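Local coordinates for staphylococcus aureus CymR (Staphylococcus aureus, PDB 3T8R), which probably acts as a dimeric, thiol-based oxidation-sensing transcriptional regulator of the Rrf2 type, involved in stress resistance and the oxidative response, at residues I29-K32 with S33-E36; L43-E46 with Q47-G50; D119-L123 with K124-E128. One frame throughout, in Å; residues are numbered along the deposited sequence.

Contact 1: I29-K32 with S33-E36; sequences ISLK and SIAE
The carbonyl group of Ser30 is the flat group on which Ser33 and Ile34 converge, and both donors stand slightly off the carbonyl plane, on the same face. Ile34 N makes a 3.2 Å bond to Ser30 O that is nearly straight at the hydrogen (165°). Ser33 OG donates to the same oxygen over 3.2 Å, but from a more bent position, with a C=O...donor angle of 132°. Two hydrogen bonds thus grip one acceptor in the first turn of the helix. The carboxylate of Glu36 is the other flat group. The side chains of Glu36 and Lys32 run alongside each other in the same direction, bringing carboxylate OE2 to 3.8 Å from Lys32 CG, while the lysine NZ stays 6.3 Å from Glu36 OE2, so the meeting is with the aliphatic chain.

Ser30 OG sits between its own backbone N and carbonyl carbon (chi1 63°), which turns it over the helix start to accept from Ser33 N at 2.9 Å. The hydroxyl therefore takes up an amide that the turn would otherwise leave to a weak bond with Ser30 O. On the side facing helix 8-21, the Ile29 and Ile34 side chains meet nearly perpendicularly: Ile29 CG2 meets Ile34 CG1 at 3.5 Å and also lies 3.1 Å from Ser33 OG. Leu20 packs on Ile29 and Leu16 on Ile34, and Ile29 joins Tyr68 by backbone bonds. Strand 29-30 thus runs directly into a serine N-cap, opening helix 31-37 of the helix-turn-helix in this Rrf2-type winged-helix domain.

Contact 2: L43-E46 with Q47-G50; sequences LYLE and QLVG
Tyr44 and Leu48, one helical turn apart, lie aslant to each other, with the ring carbon CE2 of Tyr44 4.0 Å from Leu48 CD1. That methyl approaches the ring obliquely. The ring swings into place because CG of Tyr44 is anti to the backbone N (chi1 -179°), carrying the far end back towards the next turn although the side chain starts out away from it. Gln47 brings its amide oxygen OE1 to 4.2 Å from Tyr44 CD1, also at a slant, on an extended chain.

Leu45 faces a second pair. Its CD2 lies 4.1 Å from Val49 CG2, the two side chains crossing at an intermediate angle, and 4.2 Å from Leu48 CD1. One leucine methyl thus bridges two branched neighbours, and the three buried residues form a continuous apolar strip. In the backbone, Leu45 O accepts twice: from Val49 N at 2.9 Å, nearly in line with the carbonyl (C=O...donor angle 163°), and from Leu48 N at 2.9 Å, whose donor stands 59° out of the carbonyl plane. Gln47 N makes weak bonds to Leu43 O and Tyr44 O, whereas Gly50 N makes a regular bond to Glu46 O.

The strip is covered from two directions. Lys9 and Tyr12 of helix 8-21 touch Leu48, while Leu31 and Ile34 of helix 31-37 meet Leu45. Helix 42-54, the amphipathic second helix of the helix-turn-helix, seated against helices 31-37 and 8-21, is probably the DNA-recognition helix of this Rrf2-type domain.

Contact 3: D119-L123 with K124-E128; sequences DNTTL and KYLAE
The chain is extended at Thr121 and Thr122 and turns helical at Leu123, so that Thr122 O receives Leu126 N (3.1 Å, N-H...O angle 160°) and Leu123 O receives Ala127 N at 2.9 Å. Thr122 carries the start of this short helix. A chi1 of 70° folds its OG1 back over the first turn and brings it to the amide of Tyr125, where it accepts from Tyr125 N at 3.0 Å, again nearly straight (159°). The hydroxyl thereby satisfies an amide in the first turn.

Tyr125 packs here through its CB, 3.3 Å from Thr122 OG1. The two side chains are set roughly perpendicular, and the phenol ring leads away from the contact. On the buried side Thr121 and Leu126 also cross steeply: the methyl CG2 of Thr121 is set against the leucine branch point, 3.8 Å from Leu126 CG and 3.9 Å from Leu126 CD2. The other branch of Thr121 is polar. Its OG1 is hydrogen-bonded both to Val117 O and to Arg109 NH1 of the second subunit, so one threonine presents a methyl to the helix and a hydroxyl to the dimer partner. Leu126 likewise packs on Ala102 of the second subunit.

Further along, Lys124 and Glu128 form an i to i+4 salt bridge, NZ to OE1 at 3.4 Å, reached by a lysine chain bent twice. Leu123 points into the body of the chain, against Met17, Ile18 and Ala21 of helix 8-21. The arrangement is a threonine N-cap on helix 123-127, which follows the long helix 101-119; with Leu123 on helix 8-21, and Thr121 and Leu126 on the second subunit, it probably links the DNA-binding domain to the dimer interface.

Overall arrangement
Contacts 1 and 2 lie in consecutive helices of one helix-turn-helix, their centres 11 Å apart on the same side of the chain's centre. They touch directly: Leu45 CD1 comes 3.3 Å from Leu31 O, and Leu31 CD2 packs 3.7 Å from Val49 CG2, so the leucine at the start of helix 31-37 fits against the apolar strip of helix 42-54. Contact 3 is separate, its centre 22 Å from either, with nearest atoms about 12 Å away. It lies across the chain's centre from contact 2. Helix 8-21 spans the gap, touching side chains of all three, so the probable DNA-reading unit and the dimer-facing 119-128 region both pack on the same helix.

Contact 1: I29-K32 with S33-E36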
loop_
_atom_site.group_PDB
_atom_site.type_symbol
_atom_site.label_atom_id
_atom_site.label_comp_id
_atom_site.label_asym_id
_atom_site.label_seq_id
_atom_site.Cartn_x
_atom_site.Cartn_y
_atom_site.Cartn_z
ATOM N N ILE A 29 15.058 26.899 -8.686
ATOM C CA ILE A 29 16.002 25.961 -8.117
ATOM C C ILE A 29 16.620 25.172 -9.261
ATOM O O ILE A 29 15.913 24.696 -10.153
ATOM C CB ILE A 29 15.320 24.993 -7.149
ATOM C CG1 ILE A 29 14.509 25.767 -6.108
ATOM C CG2 ILE A 29 16.354 24.110 -6.456
ATOM C CD1 ILE A 29 15.336 26.764 -5.320
ATOM N N SER A 30 17.943 25.049 -9.250
ATOM C CA SER A 30 18.630 24.316 -10.304
ATOM C C SER A 30 18.335 22.836 -10.178
ATOM O O SER A 30 18.190 22.314 -9.069
ATOM C CB SER A 30 20.141 24.551 -10.239
ATOM O OG SER A 30 20.676 24.057 -9.027
ATOM N N LEU A 31 18.234 22.160 -11.315
ATOM C CA LEU A 31 18.112 20.711 -11.305
ATOM C C LEU A 31 19.313 20.148 -10.580
ATOM O O LEU A 31 19.198 19.217 -9.779
ATOM C CB LEU A 31 18.081 20.156 -12.727
ATOM C CG LEU A 31 16.692 20.003 -13.343
ATOM C CD1 LEU A 31 16.700 18.868 -14.357
ATOM C CD2 LEU A 31 15.670 19.732 -12.259
ATOM N N LYS A 32 20.471 20.730 -10.861
ATOM C CA LYS A 32 21.709 20.279 -10.239
ATOM C C LYS A 32 21.604 20.261 -8.715
ATOM O O LYS A 32 22.010 19.294 -8.072
ATOM C CB LYS A 32 22.881 21.152 -10.683
ATOM C CG LYS A 32 24.198 20.805 -10.018
ATOM C CD LYS A 32 25.372 21.399 -10.783
ATOM C CE LYS A 32 25.112 22.846 -11.149
ATOM N NZ LYS A 32 26.253 23.449 -11.896
ATOM N N SER A 33 21.047 21.321 -8.139
ATOM C CA SER A 33 20.955 21.404 -6.684
ATOM C C SER A 33 19.946 20.395 -6.102
ATOM O O SER A 33 20.203 19.787 -5.078
ATOM C CB SER A 33 20.668 22.835 -6.219
ATOM O OG SER A 33 19.281 23.113 -6.197
ATOM N N ILE A 34 18.818 20.197 -6.776
ATOM C CA ILE A 34 17.831 19.216 -6.325
ATOM C C ILE A 34 18.378 17.791 -6.376
ATOM O O ILE A 34 18.204 17.016 -5.429
ATOM C CB ILE A 34 16.523 19.304 -7.148
ATOM C CG1 ILE A 34 15.868 20.667 -6.942
ATOM C CG2 ILE A 34 15.553 18.201 -6.731
ATOM C CD1 ILE A 34 14.894 21.058 -8.031
ATOM N N ALA A 35 19.043 17.443 -7.474
ATOM C CA ALA A 35 19.627 16.115 -7.624
ATOM C C ALA A 35 20.643 15.866 -6.518
ATOM O O ALA A 35 20.647 14.812 -5.883
ATOM C CB ALA A 35 20.284 15.963 -8.995
ATOM N N GLU A 36 21.508 16.847 -6.299
ATOM C CA GLU A 36 22.517 16.734 -5.264
ATOM C C GLU A 36 21.858 16.601 -3.903
ATOM O O GLU A 36 22.220 15.722 -3.130
ATOM C CB GLU A 36 23.484 17.921 -5.313
ATOM C CG GLU A 36 24.609 17.707 -6.318
ATOM C CD GLU A 36 25.355 18.976 -6.687
ATOM O OE1 GLU A 36 25.001 20.061 -6.175
ATOM O OE2 GLU A 36 26.295 18.882 -7.502
#

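Contact 2: L43-E46 with Q47-G50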
loop_
_atom_site.group_PDB
_atom_site.type_symbol
_atom_site.label_atom_id
_atom_site.label_comp_id
_atom_site.label_asym_id
_atom_site.label_seq_id
_atom_site.Cartn_x
_atom_site.Cartn_y
_atom_site.Cartn_z
ATOM N N LEU A 43 20.420 13.026 -14.586
ATOM C CA LEU A 43 19.745 12.342 -15.678
ATOM C C LEU A 43 18.451 11.699 -15.187
ATOM O O LEU A 43 17.427 11.746 -15.869
ATOM C CB LEU A 43 20.677 11.302 -16.300
ATOM C CG LEU A 43 20.298 10.606 -17.610
ATOM C CD1 LEU A 43 20.223 11.590 -18.777
ATOM C CD2 LEU A 43 21.300 9.489 -17.900
ATOM N N TYR A 44 18.496 11.102 -13.998
ATOM C CA TYR A 44 17.308 10.493 -13.437
ATOM C C TYR A 44 16.285 11.576 -13.119
ATOM O O TYR A 44 15.095 11.399 -13.350
ATOM C CB TYR A 44 17.660 9.694 -12.180
ATOM C CG TYR A 44 16.480 9.005 -11.542
ATOM C CD1 TYR A 44 16.069 7.750 -11.969
ATOM C CD2 TYR A 44 15.783 9.606 -10.501
ATOM C CE1 TYR A 44 14.991 7.110 -11.378
ATOM C CE2 TYR A 44 14.702 8.981 -9.912
ATOM C CZ TYR A 44 14.312 7.733 -10.352
ATOM O OH TYR A 44 13.233 7.111 -9.755
ATOM N N LEU A 45 16.755 12.710 -12.613
ATOM C CA LEU A 45 15.857 13.804 -12.259
ATOM C C LEU A 45 15.151 14.282 -13.522
ATOM O O LEU A 45 13.968 14.615 -13.503
ATOM C CB LEU A 45 16.632 14.965 -11.634
ATOM C CG LEU A 45 16.056 15.685 -10.410
ATOM C CD1 LEU A 45 16.769 17.012 -10.187
ATOM C CD2 LEU A 45 14.553 15.907 -10.497
ATOM N N GLU A 46 15.893 14.305 -14.619
ATOM C CA GLU A 46 15.355 14.743 -15.899
ATOM C C GLU A 46 14.126 13.939 -16.300
ATOM O O GLU A 46 13.189 14.480 -16.882
ATOM C CB GLU A 46 16.433 14.651 -16.980
ATOM C CG GLU A 46 15.987 15.135 -18.348
ATOM C CD GLU A 46 15.529 16.571 -18.329
ATOM O OE1 GLU A 46 14.544 16.886 -19.032
ATOM O OE2 GLU A 46 16.157 17.391 -17.618
ATOM N N GLN A 47 14.123 12.652 -15.976
ATOM C CA GLN A 47 12.996 11.780 -16.301
ATOM C C GLN A 47 11.756 12.085 -15.473
ATOM O O GLN A 47 10.643 11.732 -15.857
ATOM C CB GLN A 47 13.387 10.317 -16.142
ATOM C CG GLN A 47 14.414 9.860 -17.162
ATOM C CD GLN A 47 14.807 8.410 -16.968
ATOM O OE1 GLN A 47 14.580 7.828 -15.903
ATOM N NE2 GLN A 47 15.406 7.817 -17.995
ATOM N N LEU A 48 11.952 12.740 -14.336
ATOM C CA LEU A 48 10.832 13.125 -13.490
ATOM C C LEU A 48 10.321 14.472 -13.953
ATOM O O LEU A 48 9.119 14.716 -13.998
ATOM C CB LEU A 48 11.275 13.224 -12.032
ATOM C CG LEU A 48 11.992 11.999 -11.479
ATOM C CD1 LEU A 48 12.419 12.279 -10.053
ATOM C CD2 LEU A 48 11.072 10.802 -11.523
ATOM N N VAL A 49 11.253 15.351 -14.291
ATOM C CA VAL A 49 10.906 16.699 -14.705
ATOM C C VAL A 49 10.080 16.688 -15.985
ATOM O O VAL A 49 9.106 17.427 -16.109
ATOM C CB VAL A 49 12.157 17.533 -14.925
ATOM C CG1 VAL A 49 11.830 18.755 -15.754
ATOM C CG2 VAL A 49 12.765 17.915 -13.584
ATOM N N GLY A 50 10.468 15.842 -16.930
ATOM C CA GLY A 50 9.770 15.755 -18.203
ATOM C C GLY A 50 8.255 15.739 -18.075
ATOM O O GLY A 50 7.580 16.641 -18.579
#

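Contact 3: D119-L123 with K124-E128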
loop_
_atom_site.group_PDB
_atom_site.type_symbol
_atom_site.label_atom_id
_atom_site.label_comp_id
_atom_site.label_asym_id
_atom_site.label_seq_id
_atom_site.Cartn_x
_atom_site.Cartn_y
_atom_site.Cartn_z
ATOM N N ASP A 119 -5.058 12.066 -2.271
ATOM C CA ASP A 119 -5.850 13.075 -2.988
ATOM C C ASP A 119 -6.205 14.273 -2.133
ATOM O O ASP A 119 -6.408 15.372 -2.650
ATOM C CB ASP A 119 -7.137 12.474 -3.549
ATOM C CG ASP A 119 -6.891 11.591 -4.733
ATOM O OD1 ASP A 119 -5.742 11.551 -5.206
ATOM O OD2 ASP A 119 -7.851 10.939 -5.198
ATOM N N ASN A 120 -6.292 14.068 -0.828
ATOM C CA ASN A 120 -6.684 15.139 0.070
ATOM C C ASN A 120 -5.488 15.775 0.760
ATOM O O ASN A 120 -5.635 16.500 1.750
ATOM C CB ASN A 120 -7.703 14.631 1.089
ATOM C CG ASN A 120 -8.975 14.116 0.432
ATOM O OD1 ASN A 120 -9.401 12.986 0.682
ATOM N ND2 ASN A 120 -9.588 14.941 -0.406
ATOM N N THR A 121 -4.299 15.499 0.232
ATOM C CA THR A 121 -3.082 16.126 0.728
ATOM C C THR A 121 -2.558 17.061 -0.354
ATOM O O THR A 121 -2.154 16.599 -1.418
ATOM C CB THR A 121 -2.001 15.090 1.063
ATOM O OG1 THR A 121 -2.470 14.234 2.113
ATOM C CG2 THR A 121 -0.717 15.775 1.522
ATOM N N THR A 122 -2.585 18.371 -0.116
ATOM C CA THR A 122 -2.046 19.284 -1.124
ATOM C C THR A 122 -0.543 19.447 -0.973
ATOM O O THR A 122 0.031 19.190 0.083
ATOM C CB THR A 122 -2.705 20.692 -1.107
ATOM O OG1 THR A 122 -2.307 21.406 0.070
ATOM C CG2 THR A 122 -4.227 20.593 -1.174
ATOM N N LEU A 123 0.095 19.900 -2.040
ATOM C CA LEU A 123 1.506 20.214 -1.993
ATOM C C LEU A 123 1.785 21.368 -1.043
ATOM O O LEU A 123 2.837 21.413 -0.419
ATOM C CB LEU A 123 1.999 20.571 -3.401
ATOM C CG LEU A 123 3.495 20.808 -3.582
ATOM C CD1 LEU A 123 4.310 19.577 -3.196
ATOM C CD2 LEU A 123 3.774 21.180 -5.041
ATOM N N LYS A 124 0.869 22.334 -0.969
ATOM C CA LYS A 124 1.049 23.451 -0.050
ATOM C C LYS A 124 1.120 22.911 1.372
ATOM O O LYS A 124 1.964 23.316 2.169
ATOM C CB LYS A 124 -0.106 24.453 -0.178
ATOM C CG LYS A 124 -0.020 25.653 0.774
ATOM C CD LYS A 124 1.012 26.680 0.337
ATOM C CE LYS A 124 2.420 26.296 0.770
ATOM N NZ LYS A 124 3.426 27.371 0.503
ATOM N N TYR A 125 0.220 21.987 1.669
ATOM C CA TYR A 125 0.158 21.326 2.962
ATOM C C TYR A 125 1.496 20.645 3.260
ATOM O O TYR A 125 2.061 20.807 4.345
ATOM C CB TYR A 125 -0.985 20.318 2.927
ATOM C CG TYR A 125 -1.558 19.952 4.266
ATOM C CD1 TYR A 125 -2.557 20.722 4.853
ATOM C CD2 TYR A 125 -1.117 18.827 4.937
ATOM C CE1 TYR A 125 -3.092 20.380 6.074
ATOM C CE2 TYR A 125 -1.646 18.475 6.163
ATOM C CZ TYR A 125 -2.628 19.256 6.726
ATOM O OH TYR A 125 -3.150 18.905 7.947
ATOM N N LEU A 126 2.027 19.905 2.291
ATOM C CA LEU A 126 3.329 19.263 2.475
ATOM C C LEU A 126 4.450 20.284 2.709
ATOM O O LEU A 126 5.398 20.040 3.456
ATOM C CB LEU A 126 3.668 18.363 1.285
ATOM C CG LEU A 126 2.781 17.125 1.155
ATOM C CD1 LEU A 126 2.976 16.406 -0.168
ATOM C CD2 LEU A 126 3.037 16.167 2.339
ATOM N N ALA A 127 4.347 21.435 2.060
ATOM C CA ALA A 127 5.389 22.436 2.168
ATOM C C ALA A 127 5.383 23.153 3.514
ATOM O O ALA A 127 6.408 23.690 3.933
ATOM C CB ALA A 127 5.256 23.442 1.034
ATOM N N GLU A 128 4.236 23.164 4.181
ATOM C CA GLU A 128 4.071 23.964 5.396
ATOM C C GLU A 128 4.057 23.137 6.674
ATOM O O GLU A 128 3.791 23.656 7.755
ATOM C CB GLU A 128 2.807 24.813 5.305
ATOM C CG GLU A 128 2.944 25.922 4.257
ATOM C CD GLU A 128 1.703 26.776 4.100
ATOM O OE1 GLU A 128 1.815 27.870 3.503
ATOM O OE2 GLU A 128 0.622 26.355 4.556
#